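Exported gluconolactonase (Xanthomonas campestris pv. campestris, PDB 3DR2) hydrolyses gluconolactone to gluconate, probably at a calcium site, and folds as the six-bladed beta-propeller of the SMP-30 family. Local coordinates at residues R6-G11 with T39-A44; L59-L64 with F292-P297; L70-R73 with T77-V80; A92-A95 with L99-C102. All coordinates share one frame; numbering follows the deposited sequence.

Interaction 1: residues R6-G11 with T39-A44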
# COMPACT_ATOMS: atom_id res chain seq x y z
N ARG A 6 -0.85 10.96 13.58
CA ARG A 6 -0.48 12.07 12.72
C ARG A 6 0.62 11.59 11.78
O ARG A 6 1.67 11.15 12.23
CB ARG A 6 0.04 13.23 13.56
CG ARG A 6 0.45 14.44 12.75
CD ARG A 6 1.44 15.30 13.51
NE ARG A 6 0.91 15.72 14.80
CZ ARG A 6 1.60 16.40 15.71
NH1 ARG A 6 1.03 16.75 16.85
NH2 ARG A 6 2.86 16.74 15.47
N VAL A 7 0.36 11.66 10.47
CA VAL A 7 1.34 11.21 9.49
C VAL A 7 2.18 12.33 8.86
O VAL A 7 3.11 12.06 8.11
CB VAL A 7 0.68 10.36 8.38
CG1 VAL A 7 0.24 9.01 8.95
CG2 VAL A 7 -0.52 11.09 7.80
N ARG A 8 1.83 13.58 9.15
CA ARG A 8 2.60 14.73 8.68
C ARG A 8 2.44 15.84 9.71
O ARG A 8 1.32 16.22 10.05
CB ARG A 8 2.12 15.25 7.32
CG ARG A 8 3.01 16.38 6.77
CD ARG A 8 2.36 17.14 5.62
NE ARG A 8 3.26 18.08 4.94
CZ ARG A 8 3.51 19.32 5.35
NH1 ARG A 8 2.95 19.80 6.44
NH2 ARG A 8 4.33 20.09 4.64
N PRO A 9 3.55 16.36 10.23
CA PRO A 9 3.44 17.44 11.22
C PRO A 9 3.00 18.73 10.55
O PRO A 9 3.10 18.87 9.34
CB PRO A 9 4.85 17.53 11.79
CG PRO A 9 5.71 17.12 10.64
CD PRO A 9 4.95 15.93 10.07
N ALA A 10 2.51 19.67 11.35
CA ALA A 10 2.09 20.96 10.80
C ALA A 10 3.32 21.54 10.13
O ALA A 10 4.45 21.24 10.51
CB ALA A 10 1.61 21.87 11.93
N GLY A 11 3.11 22.38 9.12
CA GLY A 11 4.24 22.96 8.43
C GLY A 11 3.85 23.41 7.04
O GLY A 11 2.91 22.87 6.45
N THR A 39 2.74 20.92 -2.95
CA THR A 39 2.65 19.54 -2.49
C THR A 39 2.27 19.59 -1.01
O THR A 39 3.00 20.17 -0.21
CB THR A 39 4.00 18.81 -2.64
OG1 THR A 39 4.37 18.79 -4.02
CG2 THR A 39 3.89 17.38 -2.12
N LEU A 40 1.14 18.97 -0.67
CA LEU A 40 0.68 18.95 0.72
C LEU A 40 1.03 17.66 1.44
O LEU A 40 1.12 17.62 2.66
CB LEU A 40 -0.84 19.15 0.77
CG LEU A 40 -1.39 20.43 0.13
CD1 LEU A 40 -2.90 20.48 0.28
CD2 LEU A 40 -0.76 21.64 0.80
N TYR A 41 1.23 16.59 0.67
CA TYR A 41 1.56 15.29 1.23
C TYR A 41 2.19 14.47 0.12
O TYR A 41 1.79 14.58 -1.03
CB TYR A 41 0.29 14.59 1.73
CG TYR A 41 0.53 13.37 2.60
CD1 TYR A 41 0.94 13.50 3.93
CD2 TYR A 41 0.31 12.08 2.10
CE1 TYR A 41 1.12 12.38 4.74
CE2 TYR A 41 0.48 10.96 2.90
CZ TYR A 41 0.88 11.11 4.23
OH TYR A 41 1.03 10.01 5.04
N ASP A 42 3.19 13.66 0.45
CA ASP A 42 3.82 12.84 -0.58
C ASP A 42 4.22 11.48 -0.05
O ASP A 42 5.10 10.83 -0.60
CB ASP A 42 5.04 13.56 -1.16
CG ASP A 42 6.18 13.73 -0.16
OD1 ASP A 42 6.05 13.34 1.01
OD2 ASP A 42 7.23 14.26 -0.57
N GLN A 43 3.54 11.03 1.01
CA GLN A 43 3.88 9.75 1.62
C GLN A 43 2.84 8.64 1.50
O GLN A 43 2.93 7.62 2.19
CB GLN A 43 4.22 9.97 3.10
CG GLN A 43 5.46 10.83 3.32
CD GLN A 43 6.71 10.21 2.74
OE1 GLN A 43 7.04 9.06 3.06
NE2 GLN A 43 7.42 10.95 1.90
N ALA A 44 1.85 8.81 0.63
CA ALA A 44 0.84 7.76 0.45
C ALA A 44 1.30 6.83 -0.66
O ALA A 44 2.44 6.92 -1.12
CB ALA A 44 -0.50 8.39 0.07
O HOH W 1 4.52 19.19 1.91
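Two classic beta bulges, V7-R8 opposite V78 and L40-Y41 opposite L299, meet where strand 6-8, at the edge of one propeller blade, faces strand 38-41 of the next. Y41 contributes the largest share of the contact. The V7 and Y41 side chains cross at about a right angle, with V7 CG2 lying 3.7 Å from Y41 CE1 and 3.3 Å from Y41 OH. R8 comes in at the rim instead: its CB lies near the ring plane, 4.0 Å from Y41 CE1. A chi1 of -175° starts the arginine chain away from its backbone N, and the extended run to NE takes the guanidinium past the ring toward the corner at L40. NE stops 3.2 Å from L40 O, but the angle is too poor for a hydrogen bond. The link to residues 39-44 is made by water: R8 NH2 donates to one 2.9 Å away, which in turn donates to T39 O at 2.8 Å. R8 NH1 donates to G11 O at 3.1 Å, from above the carbonyl plane, and to G76 O, while NH2 also holds P12 O. A long, many-handed donor suits a place lined with backbone carbonyls, and valine and tyrosine suit the buried part beside it. V78 of strand 78-83 packs against V7, R8 and Y41, strand 298-303 pairs with L40, and P156 of the second subunit covers V7, Y41 and Q43.

Interaction 2: residues L59-L64 with F292-P297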
# COMPACT_ATOMS: atom_id res chain seq x y z
N LEU A 59 -9.36 18.65 4.29
CA LEU A 59 -9.47 18.03 2.98
C LEU A 59 -9.30 16.53 3.26
O LEU A 59 -8.23 16.08 3.68
CB LEU A 59 -8.36 18.50 2.03
CG LEU A 59 -8.44 18.06 0.56
CD1 LEU A 59 -8.18 16.56 0.41
CD2 LEU A 59 -9.83 18.41 0.01
N VAL A 60 -10.37 15.78 3.04
CA VAL A 60 -10.38 14.34 3.26
C VAL A 60 -10.06 13.59 1.97
O VAL A 60 -10.61 13.91 0.92
CB VAL A 60 -11.79 13.89 3.72
CG1 VAL A 60 -11.82 12.38 3.90
CG2 VAL A 60 -12.17 14.60 5.02
N TRP A 61 -9.18 12.60 2.01
CA TRP A 61 -8.89 11.84 0.81
C TRP A 61 -8.41 10.45 1.20
O TRP A 61 -8.05 10.22 2.35
CB TRP A 61 -7.91 12.58 -0.10
CG TRP A 61 -6.45 12.35 0.12
CD1 TRP A 61 -5.64 11.56 -0.63
CD2 TRP A 61 -5.62 12.96 1.11
NE1 TRP A 61 -4.34 11.64 -0.18
CE2 TRP A 61 -4.30 12.50 0.89
CE3 TRP A 61 -5.85 13.86 2.16
CZ2 TRP A 61 -3.22 12.90 1.69
CZ3 TRP A 61 -4.78 14.26 2.95
CH2 TRP A 61 -3.48 13.78 2.71
N SER A 62 -8.42 9.52 0.25
CA SER A 62 -8.01 8.15 0.54
C SER A 62 -6.66 7.73 0.03
O SER A 62 -6.21 8.18 -1.02
CB SER A 62 -9.01 7.16 -0.07
OG SER A 62 -10.32 7.38 0.39
N ASP A 63 -6.00 6.85 0.78
CA ASP A 63 -4.78 6.24 0.29
C ASP A 63 -5.35 4.85 0.07
O ASP A 63 -5.38 4.03 0.99
CB ASP A 63 -3.67 6.18 1.33
CG ASP A 63 -2.43 5.47 0.79
OD1 ASP A 63 -1.39 5.45 1.48
OD2 ASP A 63 -2.50 4.93 -0.34
N LEU A 64 -5.86 4.60 -1.13
CA LEU A 64 -6.50 3.33 -1.47
C LEU A 64 -5.67 2.10 -1.14
O LEU A 64 -6.13 1.20 -0.45
CB LEU A 64 -6.84 3.31 -2.96
CG LEU A 64 -8.09 2.58 -3.49
CD1 LEU A 64 -7.84 2.24 -4.94
CD2 LEU A 64 -8.41 1.33 -2.69
N PHE A 292 -7.70 21.07 -4.97
CA PHE A 292 -6.93 19.95 -4.43
C PHE A 292 -6.88 18.85 -5.49
O PHE A 292 -7.89 18.53 -6.12
CB PHE A 292 -7.60 19.43 -3.15
CG PHE A 292 -7.62 20.44 -2.03
CD1 PHE A 292 -6.58 20.49 -1.11
CD2 PHE A 292 -8.67 21.34 -1.90
CE1 PHE A 292 -6.58 21.42 -0.07
CE2 PHE A 292 -8.68 22.28 -0.87
CZ PHE A 292 -7.63 22.32 0.05
N ILE A 293 -5.70 18.27 -5.67
CA ILE A 293 -5.50 17.21 -6.66
C ILE A 293 -4.78 16.01 -6.05
O ILE A 293 -3.78 16.17 -5.36
CB ILE A 293 -4.64 17.73 -7.83
CG1 ILE A 293 -5.20 19.05 -8.35
CG2 ILE A 293 -4.61 16.69 -8.95
CD1 ILE A 293 -4.30 19.71 -9.38
N THR A 294 -5.30 14.81 -6.30
CA THR A 294 -4.68 13.59 -5.78
C THR A 294 -3.97 12.86 -6.92
O THR A 294 -4.38 12.95 -8.07
CB THR A 294 -5.71 12.63 -5.16
OG1 THR A 294 -6.81 12.45 -6.07
CG2 THR A 294 -6.22 13.18 -3.84
N GLY A 295 -2.91 12.12 -6.58
CA GLY A 295 -2.18 11.38 -7.59
C GLY A 295 -1.05 10.60 -6.95
O GLY A 295 -0.14 11.18 -6.38
N GLY A 296 -1.11 9.27 -7.05
CA GLY A 296 -0.07 8.46 -6.45
C GLY A 296 0.20 8.77 -4.99
O GLY A 296 -0.73 8.90 -4.19
N PRO A 297 1.46 8.93 -4.61
CA PRO A 297 1.79 9.23 -3.22
C PRO A 297 1.38 10.63 -2.76
O PRO A 297 1.46 10.94 -1.57
CB PRO A 297 3.32 9.08 -3.18
CG PRO A 297 3.62 8.18 -4.34
CD PRO A 297 2.68 8.69 -5.40
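F292 opens this stretch of strand 290-295 by laying its ring against L59 of strand 58-63, which belongs to the sheet of the adjacent propeller blade. L59 approaches one face of the phenyl: its CG sits 3.8 Å from the centre of the F292 ring and 23° off the normal, a CH-pi contact displaced toward the rim. The nearest ring atom is F292 CD1, 3.5 Å from L59 CG, and the CD2 methyl extends the cover, 3.6 Å from F292 CG. The leucine reaches the ring because its CG stands opposite its own backbone N (chi1 -173°). The phenyl also meets the ring of W72, their planes at about 60°. Two residues on, T294 faces the same sheet. Its CG2 methyl touches W61 CD1 at 3.6 Å, approaching the indole obliquely, while OG1 turns elsewhere to a hydrogen bond with S280 OG. Threonine thus offers a methyl to the tryptophan and still satisfies its hydroxyl. The chain then leaves the strand, and G296 O is bound by S47 OG, which W61 NE1 also reaches weakly. No hydrogen bond spans the two segments. Between 59-64 and 292-297 the contact is carbon on carbon, the polar link between the blades lying beside it at G296 and S47, so that the fit depends on the shapes of leucine, phenylalanine, tryptophan and the threonine methyl.

Interaction 3: residues L70-R73 with T77-V80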
# COMPACT_ATOMS: atom_id res chain seq x y z
N LEU A 70 -7.24 9.82 4.93
CA LEU A 70 -6.46 10.88 5.57
C LEU A 70 -7.17 12.22 5.60
O LEU A 70 -8.09 12.46 4.83
CB LEU A 70 -5.13 11.04 4.84
CG LEU A 70 -4.35 9.73 4.67
CD1 LEU A 70 -3.20 9.92 3.70
CD2 LEU A 70 -3.85 9.26 6.04
N GLY A 71 -6.72 13.09 6.50
CA GLY A 71 -7.30 14.41 6.62
C GLY A 71 -6.24 15.49 6.70
O GLY A 71 -5.40 15.49 7.60
N TRP A 72 -6.27 16.41 5.74
CA TRP A 72 -5.32 17.52 5.70
C TRP A 72 -5.93 18.70 6.44
O TRP A 72 -7.02 19.15 6.10
CB TRP A 72 -5.04 17.92 4.25
CG TRP A 72 -4.19 19.15 4.12
CD1 TRP A 72 -2.83 19.22 4.22
CD2 TRP A 72 -4.65 20.48 3.87
NE1 TRP A 72 -2.41 20.52 4.05
CE2 TRP A 72 -3.51 21.32 3.83
CE3 TRP A 72 -5.91 21.06 3.67
CZ2 TRP A 72 -3.59 22.70 3.60
CZ3 TRP A 72 -6.00 22.43 3.44
CH2 TRP A 72 -4.84 23.23 3.41
N ARG A 73 -5.21 19.18 7.46
CA ARG A 73 -5.65 20.33 8.26
C ARG A 73 -5.00 21.57 7.65
O ARG A 73 -3.93 21.50 7.06
CB ARG A 73 -5.20 20.17 9.71
CG ARG A 73 -5.41 18.78 10.31
CD ARG A 73 -6.84 18.28 10.21
NE ARG A 73 -7.02 17.08 11.04
CZ ARG A 73 -8.18 16.49 11.29
NH1 ARG A 73 -9.31 16.97 10.78
NH2 ARG A 73 -8.22 15.44 12.10
N THR A 77 -0.98 19.92 8.84
CA THR A 77 -1.03 18.62 9.49
C THR A 77 -1.88 17.65 8.71
O THR A 77 -2.87 18.05 8.09
CB THR A 77 -1.63 18.73 10.90
OG1 THR A 77 -0.84 19.62 11.70
CG2 THR A 77 -1.69 17.36 11.56
N VAL A 78 -1.48 16.38 8.71
CA VAL A 78 -2.25 15.33 8.05
C VAL A 78 -2.44 14.25 9.11
O VAL A 78 -1.46 13.74 9.67
CB VAL A 78 -1.53 14.74 6.81
CG1 VAL A 78 -2.40 13.64 6.20
CG2 VAL A 78 -1.28 15.83 5.78
N ASP A 79 -3.69 13.92 9.39
CA ASP A 79 -4.04 12.91 10.38
C ASP A 79 -4.75 11.74 9.71
O ASP A 79 -5.34 11.89 8.64
CB ASP A 79 -4.98 13.50 11.43
CG ASP A 79 -4.34 14.60 12.24
OD1 ASP A 79 -3.23 14.37 12.76
OD2 ASP A 79 -4.95 15.69 12.35
N VAL A 80 -4.69 10.58 10.34
CA VAL A 80 -5.39 9.41 9.82
C VAL A 80 -6.80 9.49 10.40
O VAL A 80 -6.98 9.41 11.62
CB VAL A 80 -4.72 8.10 10.27
CG1 VAL A 80 -5.53 6.90 9.77
CG2 VAL A 80 -3.29 8.02 9.74
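G71 and D79 form the central hydrogen-bonded pair of an antiparallel beta hairpin, strands 68-73 and 78-83, within a propeller blade. G71 N donates to D79 O at 2.8 Å, and D79 N returns the bond to G71 O at 2.9 Å. G71 O also receives a CA-H...O contact from V78 CA, 3.2 Å away. Toward the turn a third bond follows, R73 N to T77 O, 2.7 Å long and almost straight at 178°. The flanking pairs, L70 with V80 and W72 with V78, are non-hydrogen-bonded, and their backbones turn outward to other strands: L70 to W61, W72 to L59, V78 to V7 and R8. On the buried face these four residues set apolar groups together, L70 CD2 3.9 Å from V80 CG2, and V78 CG2 at the edge of the W72 indole, 4.0 Å from CD1. Glycine at 71 adds no side chain to the other face, where D79 lies. R73 bends at chi2 (-55°), which brings its guanidinium back over the hairpin to D79 in a salt bridge, a suitable match where both residues are partly exposed. NH1 takes T58 OG1 as a further partner, and T77 OG1 pairs with D75 OD1 in the turn. Within the bridge, R73 NE donates in the guanidinium plane to the anti lone pair of D79 OD2 at 2.8 Å, the guanidinium and carboxylate planes stand 60° apart, and R73 NH2 adds a weak bond to that same oxygen at 3.3 Å.

Interaction 4: residues A92-A95 with L99-C102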
# COMPACT_ATOMS: atom_id res chain seq x y z
N ALA A 92 -16.97 11.70 -0.06
CA ALA A 92 -17.85 12.83 -0.31
C ALA A 92 -18.42 13.25 1.03
O ALA A 92 -18.26 12.54 2.03
CB ALA A 92 -18.97 12.44 -1.26
N VAL A 93 -19.07 14.41 1.07
CA VAL A 93 -19.65 14.92 2.30
C VAL A 93 -21.13 15.21 2.07
O VAL A 93 -21.48 15.92 1.13
CB VAL A 93 -18.96 16.22 2.74
CG1 VAL A 93 -19.51 16.69 4.08
CG2 VAL A 93 -17.46 16.00 2.83
N ASP A 94 -21.99 14.65 2.91
CA ASP A 94 -23.42 14.87 2.73
C ASP A 94 -23.89 16.20 3.31
O ASP A 94 -23.09 16.96 3.86
CB ASP A 94 -24.23 13.68 3.27
CG ASP A 94 -24.20 13.58 4.79
OD1 ASP A 94 -24.59 12.50 5.29
OD2 ASP A 94 -23.82 14.55 5.47
N ALA A 95 -25.18 16.47 3.18
CA ALA A 95 -25.74 17.72 3.67
C ALA A 95 -25.56 17.91 5.18
O ALA A 95 -25.46 19.05 5.65
CB ALA A 95 -27.21 17.80 3.31
N LEU A 99 -19.24 12.14 6.50
CA LEU A 99 -18.46 11.60 5.39
C LEU A 99 -19.10 10.33 4.86
O LEU A 99 -19.51 9.47 5.64
CB LEU A 99 -17.03 11.27 5.85
CG LEU A 99 -16.16 12.37 6.43
CD1 LEU A 99 -14.76 11.83 6.68
CD2 LEU A 99 -16.12 13.56 5.48
N VAL A 100 -19.21 10.23 3.54
CA VAL A 100 -19.75 9.04 2.90
C VAL A 100 -18.59 8.48 2.08
O VAL A 100 -17.77 9.24 1.58
CB VAL A 100 -20.97 9.35 2.01
CG1 VAL A 100 -22.16 9.73 2.89
CG2 VAL A 100 -20.64 10.48 1.05
N HIS A 101 -18.53 7.15 1.95
CA HIS A 101 -17.42 6.50 1.26
C HIS A 101 -17.77 5.38 0.30
O HIS A 101 -18.80 4.72 0.44
CB HIS A 101 -16.48 5.87 2.30
CG HIS A 101 -16.25 6.71 3.52
ND1 HIS A 101 -15.33 7.74 3.55
CD2 HIS A 101 -16.83 6.67 4.74
CE1 HIS A 101 -15.35 8.30 4.75
NE2 HIS A 101 -16.25 7.67 5.49
N CYS A 102 -16.88 5.17 -0.67
CA CYS A 102 -16.98 4.08 -1.63
C CYS A 102 -15.91 3.12 -1.15
O CYS A 102 -14.74 3.51 -1.01
CB CYS A 102 -16.59 4.54 -3.04
SG CYS A 102 -17.88 5.43 -3.90
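A92 and V100 exchange two backbone hydrogen bonds: V100 N donates to A92 O at 2.9 Å and 174°, and A92 N to V100 O at 3.1 Å with a more bent 146°. The oxygen of A92 is also approached by L99 CA, a 3.5 Å CA-H...O contact. Nearer the turn, D94 sends OD1 into a salt bridge with R98, which probably balances the charge of D94 beside the turn. These bonds close a beta hairpin, strands 88-93 and 99-103, whose first strand forms one edge of a propeller blade. The side chains alternate. On one face V93 and L99, a non-hydrogen-bonded pair, bring V93 CG2 to 3.8 Å from L99 CD2, and W53 of the blade before packs on both. On the other face, with CG1 anti to the carbonyl carbon (chi1 -70°), V100 CG2 is left between the backbone N and the carbonyl carbon, directed at the neighbouring strand. It comes 3.5 Å from A92 CB, tighter than usual for two carbons, and 3.3 Å from A92 O. Alanine, with its single methyl, suits so close a fit, and L136 of strand 136-138 covers A92 and V100 together. A bound calcium ion lies about 6 Å from the A92 side chain.

How the interactions relate
Interactions 1, 2 and 3 gather round one blade interface. Interaction 3 knits two strands of a single sheet, whereas interactions 1 and 2 join that sheet to the one in which the C-terminal strands 281-284, 290-295 and 298-303 meet the N-terminal strands 38-41 and 14-15, which helps close the propeller ring. W61 touches Y41 and V78, tying all three together. Interaction 2, about 9 Å from the chain centre, is wholly apolar; interaction 1, farther out at 20 Å, adds water and a multiply bonded arginine, and interaction 3 a salt bridge at its partly exposed face. Interaction 4, a next-blade hairpin nearer the centre than interactions 1 and 3, meets interaction 2 lightly where V60 packs on L99.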